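Local coordinates for protein tryptophan--tRNA ligase (Campylobacter jejuni subsp. jejuni, PDB 3TZL) that catalyses the ATP-dependent attachment of tryptophan to tRNA(Trp), as a homodimeric class I aminoacyl-tRNA synthetase, at residues B[135-140]-B[310-315]. Sequence-based numbering, arbitrary orientation.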
loop_
_atom_site.group_PDB
_atom_site.type_symbol
_atom_site.label_atom_id
_atom_site.label_comp_id
_atom_site.label_asym_id
_atom_site.label_seq_id
_atom_site.Cartn_x
_atom_site.Cartn_y
_atom_site.Cartn_z
ATOM N N ILE B 135 -1.880 11.706 6.932
ATOM C CA ILE B 135 -1.456 12.890 7.658
ATOM C C ILE B 135 -0.294 13.636 6.979
ATOM O O ILE B 135 -0.368 14.851 6.763
ATOM C CB ILE B 135 -1.095 12.502 9.092
ATOM C CG1 ILE B 135 -2.330 11.890 9.778
ATOM C CG2 ILE B 135 -0.551 13.698 9.857
ATOM C CD1 ILE B 135 -2.018 11.108 11.021
ATOM N N LEU B 136 0.754 12.902 6.614
ATOM C CA LEU B 136 2.001 13.506 6.125
ATOM C C LEU B 136 1.907 14.047 4.709
ATOM O O LEU B 136 2.571 15.024 4.374
ATOM C CB LEU B 136 3.164 12.504 6.196
ATOM C CG LEU B 136 3.495 11.946 7.577
ATOM C CD1 LEU B 136 4.696 10.999 7.560
ATOM C CD2 LEU B 136 3.718 13.069 8.555
ATOM N N LEU B 137 1.129 13.376 3.869
ATOM C CA LEU B 137 0.931 13.798 2.476
ATOM C C LEU B 137 0.513 15.271 2.375
ATOM O O LEU B 137 0.972 15.984 1.489
ATOM C CB LEU B 137 -0.102 12.896 1.778
ATOM C CG LEU B 137 -0.436 13.085 0.286
ATOM C CD1 LEU B 137 0.798 12.990 -0.634
ATOM C CD2 LEU B 137 -1.477 12.072 -0.138
ATOM N N PHE B 138 -0.296 15.736 3.325
ATOM C CA PHE B 138 -0.860 17.093 3.280
ATOM C C PHE B 138 -0.228 18.136 4.195
ATOM O O PHE B 138 -0.789 19.206 4.378
ATOM C CB PHE B 138 -2.369 17.016 3.513
ATOM C CG PHE B 138 -3.051 16.122 2.533
ATOM C CD1 PHE B 138 -3.312 16.562 1.248
ATOM C CD2 PHE B 138 -3.368 14.832 2.867
ATOM C CE1 PHE B 138 -3.905 15.736 0.328
ATOM C CE2 PHE B 138 -3.952 13.988 1.941
ATOM C CZ PHE B 138 -4.215 14.441 0.666
ATOM N N ASP B 139 0.954 17.830 4.730
ATOM C CA ASP B 139 1.635 18.706 5.674
ATOM C C ASP B 139 0.756 19.132 6.857
ATOM O O ASP B 139 0.816 20.277 7.296
ATOM C CB ASP B 139 2.233 19.936 4.980
ATOM C CG ASP B 139 3.514 19.611 4.228
ATOM O OD1 ASP B 139 4.575 19.462 4.877
ATOM O OD2 ASP B 139 3.459 19.493 2.989
ATOM N N THR B 140 -0.034 18.188 7.360
ATOM C CA THR B 140 -0.885 18.399 8.521
ATOM C C THR B 140 -0.105 18.887 9.730
ATOM O O THR B 140 0.909 18.301 10.095
ATOM C CB THR B 140 -1.550 17.086 8.918
ATOM O OG1 THR B 140 -2.244 16.552 7.791
ATOM C CG2 THR B 140 -2.527 17.314 10.074
ATOM N N GLN B 310 0.113 16.025 -5.180
ATOM C CA GLN B 310 1.021 15.927 -6.324
ATOM C C GLN B 310 2.282 16.713 -6.068
ATOM O O GLN B 310 3.363 16.283 -6.444
ATOM C CB GLN B 310 0.372 16.426 -7.617
ATOM C CG GLN B 310 -0.606 15.446 -8.235
ATOM C CD GLN B 310 -1.356 16.050 -9.416
ATOM O OE1 GLN B 310 -1.292 17.260 -9.659
ATOM N NE2 GLN B 310 -2.071 15.207 -10.157
ATOM N N GLU B 311 2.138 17.880 -5.456
ATOM C CA GLU B 311 3.301 18.687 -5.124
ATOM C C GLU B 311 4.217 17.949 -4.127
ATOM O O GLU B 311 5.437 17.965 -4.266
ATOM C CB GLU B 311 2.860 20.045 -4.581
ATOM C CG GLU B 311 2.214 20.932 -5.642
ATOM C CD GLU B 311 1.595 22.208 -5.078
ATOM O OE1 GLU B 311 1.022 22.181 -3.960
ATOM O OE2 GLU B 311 1.673 23.244 -5.767
ATOM N N LYS B 312 3.629 17.278 -3.139
ATOM C CA LYS B 312 4.431 16.545 -2.164
ATOM C C LYS B 312 5.122 15.382 -2.857
ATOM O O LYS B 312 6.322 15.169 -2.679
ATOM C CB LYS B 312 3.586 16.045 -0.985
ATOM C CG LYS B 312 4.361 15.178 0.017
ATOM C CD LYS B 312 5.446 16.017 0.702
ATOM C CE LYS B 312 4.822 17.003 1.692
ATOM N NZ LYS B 312 5.766 18.060 2.192
HETATM N N MSE B 313 4.370 14.644 -3.668
HETATM C CA MSE B 313 4.951 13.503 -4.382
HETATM C C MSE B 313 6.088 13.868 -5.339
HETATM O O MSE B 313 6.999 13.079 -5.518
HETATM C CB MSE B 313 3.889 12.665 -5.101
HETATM C CG MSE B 313 2.894 11.950 -4.130
HETATM SE SE MSE B 313 3.715 11.020 -2.577
HETATM C CE MSE B 313 4.529 9.483 -3.462
ATOM N N GLN B 314 6.043 15.048 -5.941
ATOM C CA GLN B 314 7.128 15.508 -6.815
ATOM C C GLN B 314 8.435 15.594 -6.020
ATOM O O GLN B 314 9.507 15.238 -6.519
ATOM C CB GLN B 314 6.795 16.873 -7.436
ATOM C CG GLN B 314 5.832 16.800 -8.618
ATOM C CD GLN B 314 5.199 18.151 -9.001
ATOM O OE1 GLN B 314 5.696 19.229 -8.650
ATOM N NE2 GLN B 314 4.077 18.081 -9.717
ATOM N N LYS B 315 8.332 16.066 -4.780
ATOM C CA LYS B 315 9.482 16.126 -3.888
ATOM C C LYS B 315 9.930 14.731 -3.473
ATOM O O LYS B 315 11.126 14.426 -3.475
ATOM C CB LYS B 315 9.149 16.954 -2.646
ATOM C CG LYS B 315 8.925 18.423 -2.950
ATOM C CD LYS B 315 8.577 19.174 -1.672
ATOM C CE LYS B 315 8.365 20.661 -1.922
ATOM N NZ LYS B 315 8.002 21.360 -0.652
#
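K312 reaches from helix 291-320 to D139, in the turn that follows L137, and forms a salt bridge. K312 NZ lies 2.8 Å from D139 OD2. It meets that oxygen on the syn side, 18° out of the carboxylate plane. A weak bond runs from K312 NZ to D139 OD1, at 3.3 Å. The lysine chain bends at chi2 and chi3, which turns the ammonium group towards D139. The strongest partner of K312 NZ is I170 O, outside the two segments, and D139 OD1 bonds T172 OG1, so the ion pair is tied to a third piece of chain. The contact joins the long C-terminal helix to the class I catalytic domain. Helix 122-137 contributes to the tryptophan pocket, and I135 touches the bound amino acid. Packing is tight at the base of the lysine, where L137 is buried. K312 CB packs 3.6 Å from L137 O. L137 CD1 lies 4.0 Å from SE of M313, a selenomethionine, and the two side chains cross at about a right angle. L91 of helix 87-96 and A309 also touch L137. On the looser, outer side, D139 is partly exposed, and the exposed K315 keeps its NZ 6.1 Å from D139 OD2, without direct contact.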